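Local coordinates for protein molinate hydrolase (Gulosibacter molinativorax, PDB 4UB9) that hydrolyses the thiocarbamate herbicide molinate and binds zinc, as a member of the amidohydrolase family, at residues K240-H246 and L279-S285; D298-T304 and L324-Q329; I311-I316 and N357-M361; L368-T372 and H401-M405. All coordinates share one frame; numbering follows the deposited sequence.

Read from the N terminus, contact 1 comes first: it brings strand 279-282 back beside strand 239-242, closing a loop that holds helix 262-275. Contact 2 follows in series and pairs strand 299-301 with strand 326-328, closing the loop that holds helix 313-322. Contact 3 crosses it, because residues 311-316 leave from inside that loop while their partner 357-361 lies beyond it; helices 313-322 and 353-363 are thereby joined. Contact 4 closes a later loop, in series, setting helix 400-410 against strand 368-370. Strands 279-282 and 299-301 are neighbours, as are 326-328 and 368-370, so contacts 1, 2 and 4 follow adjacent strands of the barrel, and contact 3 ties helices beside them.

Contact 1. Residues K240-H246 and L279-S285; sequences KIAVTDH and LLTHTTS
I241 and H282 are joined backbone to backbone on two adjacent parallel strands, 240-242 and 279-282, of the TIM-type barrel expected of an amidohydrolase. The pair is a worked example of how such a barrel carries a metal ligand at the C-terminal end of a strand. Backbone bonds set the register: I241 N donates to L280 O at 2.9 Å, and I241 O receives H282 N at 3.0 Å. Beyond them the first strand swings through an inverse gamma turn centred on A242, and H282 O receives two weak bonds, from V243 N and T244 N.

The polar side-chain contact belongs to H282. Its CG is nearly anti to the backbone N (chi1 156°), which carries the ring to the loop after the turn, where NE2 donates to D245 O at 3.0 Å. That oxygen lies in the ring plane, although NE2 stands 51° above the plane of the carbonyl. ND1 binds the zinc ion, to which H302 is also a ligand, so both ring nitrogens are engaged and the ring's rotation is fixed. An alanine here would remove both, and is likely to weaken zinc binding and leave D245 O without this donor.

Apolar contacts run alongside. K240 CB meets L280 CB at 3.8 Å, and V243 CG2 lies alongside T281 CG2 at the same distance. I241 CG1 touches L279 CD1 under helix 262-275.

One aromatic pair completes the contact. The H246 ring, its ND1 bonded to D184 O, is nearly parallel to that of H282 but slid apart, so they barely overlap; CD2 lies 3.7 Å from H282 CE1.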
loop_
_atom_site.group_PDB
_atom_site.type_symbol
_atom_site.label_atom_id
_atom_site.label_comp_id
_atom_site.label_asym_id
_atom_site.label_seq_id
_atom_site.Cartn_x
_atom_site.Cartn_y
_atom_site.Cartn_z
ATOM N N LYS A 240 5.725 -32.763 2.772
ATOM C CA LYS A 240 6.653 -31.681 3.140
ATOM C C LYS A 240 5.985 -30.821 4.195
ATOM O O LYS A 240 4.855 -30.372 4.010
ATOM C CB LYS A 240 7.054 -30.816 1.934
ATOM C CG LYS A 240 8.058 -29.730 2.296
ATOM C CD LYS A 240 8.841 -29.173 1.119
ATOM C CE LYS A 240 8.336 -27.855 0.588
ATOM N NZ LYS A 240 9.424 -26.957 0.081
ATOM N N ILE A 241 6.701 -30.596 5.282
ATOM C CA ILE A 241 6.152 -29.905 6.416
ATOM C C ILE A 241 6.812 -28.541 6.522
ATOM O O ILE A 241 8.021 -28.432 6.531
ATOM C CB ILE A 241 6.467 -30.595 7.773
ATOM C CG1 ILE A 241 6.049 -32.053 7.845
ATOM C CG2 ILE A 241 5.818 -29.823 8.926
ATOM C CD1 ILE A 241 4.623 -32.260 7.499
ATOM N N ALA A 242 6.000 -27.525 6.739
ATOM C CA ALA A 242 6.517 -26.190 7.052
ATOM C C ALA A 242 6.973 -26.092 8.487
ATOM O O ALA A 242 6.221 -25.667 9.331
ATOM C CB ALA A 242 5.461 -25.132 6.812
ATOM N N VAL A 243 8.198 -26.509 8.746
ATOM C CA VAL A 243 8.727 -26.495 10.094
ATOM C C VAL A 243 8.839 -25.052 10.562
ATOM O O VAL A 243 8.428 -24.713 11.675
ATOM C CB VAL A 243 10.113 -27.125 10.141
ATOM C CG1 VAL A 243 10.771 -26.884 11.496
ATOM C CG2 VAL A 243 10.008 -28.584 9.831
ATOM N N THR A 244 9.391 -24.205 9.685
ATOM C CA THR A 244 9.368 -22.761 9.905
ATOM C C THR A 244 8.382 -22.091 8.974
ATOM O O THR A 244 7.746 -22.724 8.143
ATOM C CB THR A 244 10.745 -22.101 9.723
ATOM O OG1 THR A 244 11.170 -22.277 8.390
ATOM C CG2 THR A 244 11.758 -22.700 10.676
ATOM N N ASP A 245 8.288 -20.792 9.123
ATOM C CA ASP A 245 7.343 -19.965 8.382
ATOM C C ASP A 245 7.797 -19.711 6.947
ATOM O O ASP A 245 8.923 -20.021 6.581
ATOM C CB ASP A 245 7.212 -18.599 9.050
ATOM C CG ASP A 245 8.487 -17.768 8.887
ATOM O OD1 ASP A 245 9.510 -18.086 9.556
ATOM O OD2 ASP A 245 8.494 -16.855 8.036
ATOM N N HIS A 246 6.897 -19.093 6.174
ATOM C CA HIS A 246 7.124 -18.785 4.776
ATOM C C HIS A 246 6.796 -17.318 4.514
ATOM O O HIS A 246 6.174 -16.980 3.521
ATOM C CB HIS A 246 6.247 -19.683 3.926
ATOM C CG HIS A 246 6.592 -19.684 2.475
ATOM N ND1 HIS A 246 6.173 -18.703 1.611
ATOM C CD2 HIS A 246 7.283 -20.576 1.724
ATOM C CE1 HIS A 246 6.628 -18.962 0.401
ATOM N NE2 HIS A 246 7.282 -20.103 0.437
ATOM N N LEU A 279 9.705 -38.012 4.248
ATOM C CA LEU A 279 9.407 -36.797 4.989
ATOM C C LEU A 279 10.354 -35.693 4.577
ATOM O O LEU A 279 11.585 -35.847 4.707
ATOM C CB LEU A 279 9.596 -37.027 6.487
ATOM C CG LEU A 279 9.636 -35.758 7.342
ATOM C CD1 LEU A 279 8.246 -35.142 7.423
ATOM C CD2 LEU A 279 10.148 -36.073 8.737
ATOM N N LEU A 280 9.772 -34.586 4.110
ATOM C CA LEU A 280 10.522 -33.388 3.749
ATOM C C LEU A 280 10.237 -32.259 4.687
ATOM O O LEU A 280 9.174 -32.185 5.257
ATOM C CB LEU A 280 10.179 -32.910 2.340
ATOM C CG LEU A 280 10.991 -33.506 1.175
ATOM C CD1 LEU A 280 10.812 -35.009 1.107
ATOM C CD2 LEU A 280 10.480 -32.918 -0.099
ATOM N N THR A 281 11.190 -31.358 4.826
ATOM C CA THR A 281 11.047 -30.193 5.666
ATOM C C THR A 281 11.349 -28.909 4.919
ATOM O O THR A 281 12.137 -28.880 4.018
ATOM C CB THR A 281 11.961 -30.261 6.897
ATOM O OG1 THR A 281 13.305 -30.427 6.485
ATOM C CG2 THR A 281 11.587 -31.410 7.781
ATOM N N HIS A 282 10.679 -27.847 5.310
ATOM C CA HIS A 282 10.996 -26.523 4.868
ATOM C C HIS A 282 11.511 -25.798 6.097
ATOM O O HIS A 282 10.832 -25.729 7.089
ATOM C CB HIS A 282 9.744 -25.886 4.289
ATOM C CG HIS A 282 9.744 -24.394 4.303
ATOM N ND1 HIS A 282 10.094 -23.642 3.213
ATOM C CD2 HIS A 282 9.398 -23.515 5.264
ATOM C CE1 HIS A 282 9.988 -22.365 3.508
ATOM N NE2 HIS A 282 9.566 -22.261 4.748
ATOM N N THR A 283 12.733 -25.297 6.041
ATOM C CA THR A 283 13.343 -24.628 7.194
ATOM C C THR A 283 14.033 -23.348 6.814
ATOM O O THR A 283 14.597 -23.241 5.769
ATOM C CB THR A 283 14.308 -25.525 8.012
ATOM O OG1 THR A 283 15.431 -25.908 7.217
ATOM C CG2 THR A 283 13.611 -26.745 8.513
ATOM N N THR A 284 13.943 -22.375 7.689
ATOM C CA THR A 284 14.293 -21.025 7.374
ATOM C C THR A 284 15.253 -20.430 8.400
ATOM O O THR A 284 15.544 -19.265 8.379
ATOM C CB THR A 284 12.968 -20.265 7.136
ATOM O OG1 THR A 284 12.755 -20.158 5.737
ATOM C CG2 THR A 284 12.914 -18.939 7.741
ATOM N N SER A 285 15.712 -21.263 9.311
ATOM C CA SER A 285 16.529 -20.811 10.464
ATOM C C SER A 285 17.410 -21.920 10.962
ATOM O O SER A 285 17.189 -23.087 10.649
ATOM C CB SER A 285 15.633 -20.394 11.661
ATOM O OG SER A 285 14.896 -21.502 12.127
#

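Contact 2. Residues D298-T304 and L324-Q329; sequences DLMIHAT and LWSEVQ
H302 turns the edge of its imidazole toward Q329, whose NE2 lies near the ring plane, 4.1 Å from H302 CD2, with the amide 85° from the ring. Both residues belong to a beta-alpha-beta unit of the barrel, in which helix 313-322 connects parallel strands 299-301 and 326-328. At the other end W325 is met at its indole edge by D298 O. The third flat group, the E327 carboxylate, is approached from above its plane by H302 N, 3.0 Å from OE2, while Q329 NE2 reaches OE1 at 2.9 Å on the syn side, though tilted out of the carboxylate plane. Between the strands M300 N donates to W325 O at 3.2 Å and E327 N to M300 O.

E327 illustrates second-shell positioning. A bend at chi2 (89°) folds its chain over I301, whose CD1 touches CG at 3.5 Å, and brings the carboxylate to the backbone of H302, a zinc ligand through NE2. The next residue is held too, because A303 N donates to E327 O at 3.0 Å in a nearly straight bond. L299 CD1 packs on W325 CB, and M300 CE on L324 CB. A water closes the far end: it donates to T304 OG1, which also bonds D358, and accepts from Q329 N at 2.9 Å.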
loop_
_atom_site.group_PDB
_atom_site.type_symbol
_atom_site.label_atom_id
_atom_site.label_comp_id
_atom_site.label_asym_id
_atom_site.label_seq_id
_atom_site.Cartn_x
_atom_site.Cartn_y
_atom_site.Cartn_z
ATOM N N ASP A 298 14.025 -37.116 5.693
ATOM C CA ASP A 298 14.562 -37.760 4.486
ATOM C C ASP A 298 15.219 -36.747 3.554
ATOM O O ASP A 298 16.182 -37.049 2.876
ATOM C CB ASP A 298 13.446 -38.492 3.734
ATOM C CG ASP A 298 12.926 -39.687 4.517
ATOM O OD1 ASP A 298 13.578 -40.723 4.440
ATOM O OD2 ASP A 298 11.930 -39.572 5.254
ATOM N N LEU A 299 14.640 -35.562 3.485
ATOM C CA LEU A 299 15.216 -34.510 2.693
ATOM C C LEU A 299 14.850 -33.159 3.272
ATOM O O LEU A 299 13.689 -32.844 3.468
ATOM C CB LEU A 299 14.782 -34.624 1.228
ATOM C CG LEU A 299 15.409 -33.563 0.307
ATOM C CD1 LEU A 299 16.920 -33.707 0.239
ATOM C CD2 LEU A 299 14.814 -33.677 -1.079
ATOM N N MET A 300 15.867 -32.339 3.459
ATOM C CA MET A 300 15.710 -31.002 3.993
ATOM C C MET A 300 15.865 -29.930 2.894
ATOM O O MET A 300 16.963 -29.655 2.405
ATOM C CB MET A 300 16.718 -30.809 5.121
ATOM C CG MET A 300 16.381 -31.731 6.282
ATOM S SD MET A 300 17.577 -31.696 7.609
ATOM C CE MET A 300 18.945 -32.481 6.762
ATOM N N ILE A 301 14.752 -29.302 2.546
ATOM C CA ILE A 301 14.721 -28.303 1.483
ATOM C C ILE A 301 15.348 -26.979 1.939
ATOM O O ILE A 301 15.135 -26.510 3.061
ATOM C CB ILE A 301 13.317 -28.077 0.964
ATOM C CG1 ILE A 301 12.675 -29.397 0.560
ATOM C CG2 ILE A 301 13.306 -27.129 -0.219
ATOM C CD1 ILE A 301 13.351 -30.127 -0.582
ATOM N N HIS A 302 16.159 -26.429 1.058
ATOM C CA HIS A 302 16.974 -25.201 1.285
ATOM C C HIS A 302 17.562 -25.131 2.675
ATOM O O HIS A 302 17.351 -24.205 3.433
ATOM C CB HIS A 302 16.335 -23.891 0.801
ATOM C CG HIS A 302 14.935 -23.672 1.248
ATOM N ND1 HIS A 302 14.591 -23.477 2.568
ATOM C CD2 HIS A 302 13.795 -23.508 0.534
ATOM C CE1 HIS A 302 13.287 -23.275 2.654
ATOM N NE2 HIS A 302 12.780 -23.285 1.437
ATOM N N ALA A 303 18.320 -26.173 2.967
ATOM C CA ALA A 303 18.848 -26.395 4.290
ATOM C C ALA A 303 19.738 -25.261 4.713
ATOM O O ALA A 303 19.868 -24.962 5.887
ATOM C CB ALA A 303 19.619 -27.695 4.304
ATOM N N THR A 304 20.407 -24.665 3.746
ATOM C CA THR A 304 21.383 -23.602 4.036
ATOM C C THR A 304 20.770 -22.221 4.157
ATOM O O THR A 304 21.484 -21.241 4.383
ATOM C CB THR A 304 22.473 -23.539 2.936
ATOM O OG1 THR A 304 21.838 -23.569 1.652
ATOM C CG2 THR A 304 23.386 -24.710 3.082
ATOM N N LEU A 324 22.247 -37.478 6.641
ATOM C CA LEU A 324 21.002 -37.009 6.131
ATOM C C LEU A 324 21.242 -36.181 4.866
ATOM O O LEU A 324 22.233 -35.487 4.750
ATOM C CB LEU A 324 20.253 -36.158 7.186
ATOM C CG LEU A 324 19.842 -36.855 8.481
ATOM C CD1 LEU A 324 19.271 -35.855 9.468
ATOM C CD2 LEU A 324 18.818 -37.955 8.223
ATOM N N TRP A 325 20.255 -36.212 3.973
ATOM C CA TRP A 325 20.293 -35.445 2.750
ATOM C C TRP A 325 19.811 -34.013 2.926
ATOM O O TRP A 325 18.691 -33.757 3.374
ATOM C CB TRP A 325 19.465 -36.118 1.691
ATOM C CG TRP A 325 19.951 -37.424 1.296
ATOM C CD1 TRP A 325 19.395 -38.607 1.615
ATOM C CD2 TRP A 325 21.060 -37.711 0.455
ATOM N NE1 TRP A 325 20.094 -39.632 1.020
ATOM C CE2 TRP A 325 21.130 -39.108 0.316
ATOM C CE3 TRP A 325 22.009 -36.933 -0.192
ATOM C CZ2 TRP A 325 22.114 -39.746 -0.426
ATOM C CZ3 TRP A 325 23.016 -37.570 -0.947
ATOM C CH2 TRP A 325 23.050 -38.961 -1.049
ATOM N N SER A 326 20.654 -33.086 2.514
ATOM C CA SER A 326 20.284 -31.660 2.402
ATOM C C SER A 326 20.128 -31.227 0.961
ATOM O O SER A 326 21.054 -31.452 0.159
ATOM C CB SER A 326 21.401 -30.822 2.988
ATOM O OG SER A 326 21.550 -31.075 4.348
ATOM N N GLU A 327 19.005 -30.617 0.581
ATOM C CA GLU A 327 19.000 -29.882 -0.673
ATOM C C GLU A 327 19.336 -28.460 -0.387
ATOM O O GLU A 327 19.008 -27.930 0.660
ATOM C CB GLU A 327 17.797 -30.084 -1.639
ATOM C CG GLU A 327 16.602 -29.211 -1.525
ATOM C CD GLU A 327 16.601 -27.913 -2.324
ATOM O OE1 GLU A 327 16.021 -27.844 -3.430
ATOM O OE2 GLU A 327 17.085 -26.934 -1.761
ATOM N N VAL A 328 20.035 -27.860 -1.328
ATOM C CA VAL A 328 20.464 -26.465 -1.213
ATOM C C VAL A 328 20.216 -25.797 -2.529
ATOM O O VAL A 328 20.062 -26.470 -3.550
ATOM C CB VAL A 328 21.927 -26.308 -0.852
ATOM C CG1 VAL A 328 22.218 -27.034 0.447
ATOM C CG2 VAL A 328 22.793 -26.857 -1.952
ATOM N N GLN A 329 20.038 -24.484 -2.456
ATOM C CA GLN A 329 19.587 -23.683 -3.625
ATOM C C GLN A 329 20.495 -22.492 -3.740
ATOM O O GLN A 329 20.291 -21.482 -3.074
ATOM C CB GLN A 329 18.144 -23.237 -3.503
ATOM C CG GLN A 329 17.216 -24.428 -3.631
ATOM C CD GLN A 329 15.766 -24.118 -3.359
ATOM O OE1 GLN A 329 15.332 -22.972 -3.433
ATOM N NE2 GLN A 329 15.013 -25.142 -3.078
HETATM O O HOH W 1 17.857 -37.657 4.816
HETATM O O HOH W 2 19.642 -23.623 0.253
#

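Contact 3. Residues I311-I316 and N357-M361; sequences IPEETI and NDVRM
I311 meets helix 353-363 through backbone and side chain alike, where two helices of the outer layer of the TIM-type barrel are joined and the second grips the N-terminal end of the first, 313-322. Its N donates to N357 OD1 at 3.1 Å, standing 37° above the plane of that amide, while its CG1 rests against the same oxygen. N357 ND2 is held in turn by T304 O, so the amide is gripped at both ends. The carbonyl of I311 looks to R360: NH1 and NH2 both point at the one oxygen, at 2.8 and 2.9 Å, and it lies almost in the guanidinium plane. NH1 uses a lone pair in the carbonyl plane, while NH2 comes nearly in line with the C=O bond.

E313, in the first turn after the N-cap P312, adds a weak salt bridge, OE1 to R360 NH2 at 3.4 Å, with the two flat groups 64° apart. Further on, I316 lays CD1 over a face of the guanidinium, 3.5 Å from NH2. I311 CD1 and I316 CG1 reach M361 SD more loosely.

Within this contact R360 thus acts as a double donor: its positive charge would probably strengthen the bonds to the carbonyl, and E313 may offset some of that charge near the helix start.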
loop_
_atom_site.group_PDB
_atom_site.type_symbol
_atom_site.label_atom_id
_atom_site.label_comp_id
_atom_site.label_asym_id
_atom_site.label_seq_id
_atom_site.Cartn_x
_atom_site.Cartn_y
_atom_site.Cartn_z
ATOM N N ILE A 311 25.824 -21.537 9.853
ATOM C CA ILE A 311 25.552 -22.844 10.385
ATOM C C ILE A 311 26.687 -23.259 11.338
ATOM O O ILE A 311 27.824 -23.231 10.952
ATOM C CB ILE A 311 25.427 -23.889 9.291
ATOM C CG1 ILE A 311 24.216 -23.588 8.427
ATOM C CG2 ILE A 311 25.278 -25.264 9.917
ATOM C CD1 ILE A 311 24.027 -24.562 7.285
ATOM N N PRO A 312 26.367 -23.624 12.583
ATOM C CA PRO A 312 27.414 -24.048 13.504
ATOM C C PRO A 312 27.997 -25.386 13.151
ATOM O O PRO A 312 27.348 -26.249 12.526
ATOM C CB PRO A 312 26.704 -24.162 14.851
ATOM C CG PRO A 312 25.316 -23.619 14.646
ATOM C CD PRO A 312 25.027 -23.719 13.176
ATOM N N GLU A 313 29.227 -25.558 13.585
ATOM C CA GLU A 313 29.995 -26.768 13.326
ATOM C C GLU A 313 29.248 -28.002 13.800
ATOM O O GLU A 313 29.176 -29.009 13.115
ATOM C CB GLU A 313 31.371 -26.627 13.979
ATOM C CG GLU A 313 32.474 -27.343 13.221
ATOM C CD GLU A 313 32.521 -27.023 11.718
ATOM O OE1 GLU A 313 32.712 -25.848 11.336
ATOM O OE2 GLU A 313 32.407 -27.964 10.902
ATOM N N GLU A 314 28.651 -27.899 14.971
ATOM C CA GLU A 314 27.928 -29.009 15.587
ATOM C C GLU A 314 26.813 -29.553 14.679
ATOM O O GLU A 314 26.556 -30.749 14.626
ATOM C CB GLU A 314 27.366 -28.516 16.932
ATOM C CG GLU A 314 26.551 -29.543 17.675
ATOM C CD GLU A 314 25.505 -29.022 18.665
ATOM O OE1 GLU A 314 25.892 -28.223 19.548
ATOM O OE2 GLU A 314 24.310 -29.462 18.593
ATOM N N THR A 315 26.164 -28.649 13.960
ATOM C CA THR A 315 25.078 -29.007 13.076
ATOM C C THR A 315 25.626 -29.729 11.852
ATOM O O THR A 315 25.035 -30.709 11.389
ATOM C CB THR A 315 24.279 -27.792 12.608
ATOM O OG1 THR A 315 23.772 -27.085 13.728
ATOM C CG2 THR A 315 23.110 -28.196 11.723
ATOM N N ILE A 316 26.736 -29.253 11.316
ATOM C CA ILE A 316 27.341 -29.950 10.185
ATOM C C ILE A 316 27.728 -31.340 10.611
ATOM O O ILE A 316 27.522 -32.324 9.867
ATOM C CB ILE A 316 28.545 -29.192 9.646
ATOM C CG1 ILE A 316 28.065 -27.972 8.846
ATOM C CG2 ILE A 316 29.373 -30.085 8.756
ATOM C CD1 ILE A 316 29.169 -27.027 8.430
ATOM N N ASN A 357 27.510 -20.722 3.837
ATOM C CA ASN A 357 26.980 -22.009 4.320
ATOM C C ASN A 357 27.127 -23.055 3.244
ATOM O O ASN A 357 27.573 -24.155 3.503
ATOM C CB ASN A 357 25.496 -21.914 4.660
ATOM C CG ASN A 357 25.212 -21.143 5.954
ATOM O OD1 ASN A 357 26.061 -21.009 6.835
ATOM N ND2 ASN A 357 23.966 -20.710 6.093
ATOM N N ASP A 358 26.740 -22.684 2.027
ATOM C CA ASP A 358 26.829 -23.593 0.885
ATOM C C ASP A 358 28.275 -24.081 0.739
ATOM O O ASP A 358 28.536 -25.267 0.536
ATOM C CB ASP A 358 26.363 -22.917 -0.406
ATOM C CG ASP A 358 24.839 -22.784 -0.508
ATOM O OD1 ASP A 358 24.116 -23.524 0.199
ATOM O OD2 ASP A 358 24.364 -21.943 -1.325
ATOM N N VAL A 359 29.215 -23.145 0.836
ATOM C CA VAL A 359 30.619 -23.457 0.654
ATOM C C VAL A 359 31.102 -24.461 1.699
ATOM O O VAL A 359 31.794 -25.428 1.376
ATOM C CB VAL A 359 31.490 -22.183 0.752
ATOM C CG1 VAL A 359 32.979 -22.554 0.862
ATOM C CG2 VAL A 359 31.302 -21.300 -0.460
ATOM N N ARG A 360 30.771 -24.179 2.955
ATOM C CA ARG A 360 31.184 -25.031 4.076
ATOM C C ARG A 360 30.523 -26.401 4.024
ATOM O O ARG A 360 31.140 -27.409 4.382
ATOM C CB ARG A 360 30.915 -24.360 5.392
ATOM C CG ARG A 360 31.801 -23.138 5.584
ATOM C CD ARG A 360 31.388 -22.317 6.799
ATOM N NE ARG A 360 31.254 -23.184 7.965
ATOM C CZ ARG A 360 30.288 -23.150 8.867
ATOM N NH1 ARG A 360 29.278 -22.287 8.802
ATOM N NH2 ARG A 360 30.332 -24.020 9.832
ATOM N N MET A 361 29.304 -26.468 3.517
ATOM C CA MET A 361 28.659 -27.750 3.393
ATOM C C MET A 361 29.377 -28.627 2.371
ATOM O O MET A 361 29.510 -29.846 2.532
ATOM C CB MET A 361 27.207 -27.581 3.003
ATOM C CG MET A 361 26.420 -26.860 4.056
ATOM S SD MET A 361 25.628 -27.930 5.273
ATOM C CE MET A 361 24.280 -28.592 4.263
#

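Contact 4. Residues L368-T372 and H401-M405; sequences LVLGT and HFVWM
L370 lies over a face of the W404 indole, where strand 368-370 of the TIM-type barrel is covered by helix 400-410, running at 147° to it. Such strand-on-helix packing is the general way in which a beta/alpha barrel is sheathed, and here one aromatic side chain carries most of it. The tight part centres on L370. Its CG stands 3.8 Å from the centroid of the five-membered ring of W404, 21° off the normal, a CH-pi contact, while CD1 drops onto the W404 six-membered ring at CE3, 3.6 Å away. M405 CE touches L370 CD1 at 3.9 Å, and H401 CB packs on L370 CD2 at 4.0 Å. With CG trans to its backbone N (chi1 -172°), W404 extends from the helix toward the strand, sliding past L370 in the reverse direction; CZ2 reaches V369 O at 3.6 Å, and CD1 comes to 3.4 Å from G371 O.

NE1 of W404 donates to V328 O on the neighbouring strand, which fixes the rotation of the indole. Replacing W404 by a leucine would probably leave V328 O without this donor and open a gap against L370.

The end at T372 is also buried but looser. The polar ends of T372 and H401 have partners outside the two segments, T372 OG1 at D400 and H401 NE2 at G136 O. T372 CG2 stays 4.3 Å from H401 N and comes only to 4.2 Å from W404 CD1.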
loop_
_atom_site.group_PDB
_atom_site.type_symbol
_atom_site.label_atom_id
_atom_site.label_comp_id
_atom_site.label_asym_id
_atom_site.label_seq_id
_atom_site.Cartn_x
_atom_site.Cartn_y
_atom_site.Cartn_z
ATOM N N LEU A 368 24.379 -34.083 -0.476
ATOM C CA LEU A 368 23.720 -32.943 -1.106
ATOM C C LEU A 368 22.849 -33.383 -2.231
ATOM O O LEU A 368 23.228 -34.210 -3.047
ATOM C CB LEU A 368 24.774 -31.921 -1.620
ATOM C CG LEU A 368 25.526 -31.180 -0.514
ATOM C CD1 LEU A 368 26.810 -30.531 -1.014
ATOM C CD2 LEU A 368 24.630 -30.124 0.125
ATOM N N VAL A 369 21.711 -32.738 -2.322
ATOM C CA VAL A 369 20.732 -32.990 -3.369
ATOM C C VAL A 369 20.414 -31.754 -4.201
ATOM O O VAL A 369 20.268 -30.640 -3.701
ATOM C CB VAL A 369 19.430 -33.475 -2.762
ATOM C CG1 VAL A 369 18.283 -33.442 -3.786
ATOM C CG2 VAL A 369 19.630 -34.890 -2.237
ATOM N N LEU A 370 20.351 -31.952 -5.517
ATOM C CA LEU A 370 20.013 -30.866 -6.414
ATOM C C LEU A 370 18.523 -30.563 -6.315
ATOM O O LEU A 370 17.670 -31.451 -6.467
ATOM C CB LEU A 370 20.384 -31.202 -7.868
ATOM C CG LEU A 370 20.159 -30.106 -8.931
ATOM C CD1 LEU A 370 21.128 -30.322 -10.082
ATOM C CD2 LEU A 370 18.731 -30.091 -9.488
ATOM N N GLY A 371 18.228 -29.279 -6.167
ATOM C CA GLY A 371 16.853 -28.765 -6.238
ATOM C C GLY A 371 16.859 -27.268 -6.376
ATOM O O GLY A 371 17.787 -26.616 -5.943
ATOM N N THR A 372 15.817 -26.723 -7.001
ATOM C CA THR A 372 15.858 -25.310 -7.437
ATOM C C THR A 372 14.663 -24.403 -7.180
ATOM O O THR A 372 14.772 -23.204 -7.336
ATOM C CB THR A 372 16.042 -25.262 -8.965
ATOM O OG1 THR A 372 14.965 -25.980 -9.576
ATOM C CG2 THR A 372 17.390 -25.893 -9.362
ATOM N N HIS A 401 18.713 -26.731 -13.399
ATOM C CA HIS A 401 19.635 -27.777 -12.983
ATOM C C HIS A 401 21.080 -27.549 -13.486
ATOM O O HIS A 401 22.046 -27.777 -12.728
ATOM C CB HIS A 401 19.127 -29.174 -13.323
ATOM C CG HIS A 401 18.898 -29.413 -14.777
ATOM N ND1 HIS A 401 18.176 -28.557 -15.574
ATOM C CD2 HIS A 401 19.187 -30.480 -15.555
ATOM C CE1 HIS A 401 18.088 -29.052 -16.795
ATOM N NE2 HIS A 401 18.692 -30.221 -16.812
ATOM N N PHE A 402 21.232 -27.112 -14.742
ATOM C CA PHE A 402 22.557 -26.774 -15.289
ATOM C C PHE A 402 23.194 -25.651 -14.496
ATOM O O PHE A 402 24.314 -25.724 -14.055
ATOM C CB PHE A 402 22.498 -26.339 -16.753
ATOM C CG PHE A 402 21.864 -27.345 -17.693
ATOM C CD1 PHE A 402 22.199 -28.692 -17.668
ATOM C CD2 PHE A 402 20.931 -26.921 -18.641
ATOM C CE1 PHE A 402 21.584 -29.598 -18.522
ATOM C CE2 PHE A 402 20.344 -27.831 -19.520
ATOM C CZ PHE A 402 20.658 -29.172 -19.449
ATOM N N VAL A 403 22.403 -24.656 -14.194
ATOM C CA VAL A 403 22.874 -23.533 -13.397
ATOM C C VAL A 403 23.282 -23.945 -11.983
ATOM O O VAL A 403 24.255 -23.418 -11.400
ATOM C CB VAL A 403 21.802 -22.422 -13.327
ATOM C CG1 VAL A 403 22.236 -21.271 -12.413
ATOM C CG2 VAL A 403 21.532 -21.891 -14.734
ATOM N N TRP A 404 22.508 -24.838 -11.397
ATOM C CA TRP A 404 22.782 -25.332 -10.016
ATOM C C TRP A 404 24.172 -25.981 -9.944
ATOM O O TRP A 404 25.003 -25.649 -9.108
ATOM C CB TRP A 404 21.704 -26.363 -9.617
ATOM C CG TRP A 404 21.728 -26.811 -8.181
ATOM C CD1 TRP A 404 20.919 -26.376 -7.182
ATOM C CD2 TRP A 404 22.567 -27.808 -7.613
ATOM N NE1 TRP A 404 21.194 -27.054 -6.021
ATOM C CE2 TRP A 404 22.210 -27.932 -6.260
ATOM C CE3 TRP A 404 23.586 -28.622 -8.124
ATOM C CZ2 TRP A 404 22.837 -28.818 -5.406
ATOM C CZ3 TRP A 404 24.200 -29.512 -7.283
ATOM C CH2 TRP A 404 23.825 -29.608 -5.929
ATOM N N MET A 405 24.381 -26.884 -10.885
ATOM C CA MET A 405 25.657 -27.599 -11.019
ATOM C C MET A 405 26.814 -26.665 -11.222
ATOM O O MET A 405 27.813 -26.706 -10.518
ATOM C CB MET A 405 25.573 -28.592 -12.145
ATOM C CG MET A 405 24.846 -29.860 -11.710
ATOM S SD MET A 405 24.808 -31.124 -12.978
ATOM C CE MET A 405 23.497 -32.210 -12.472
#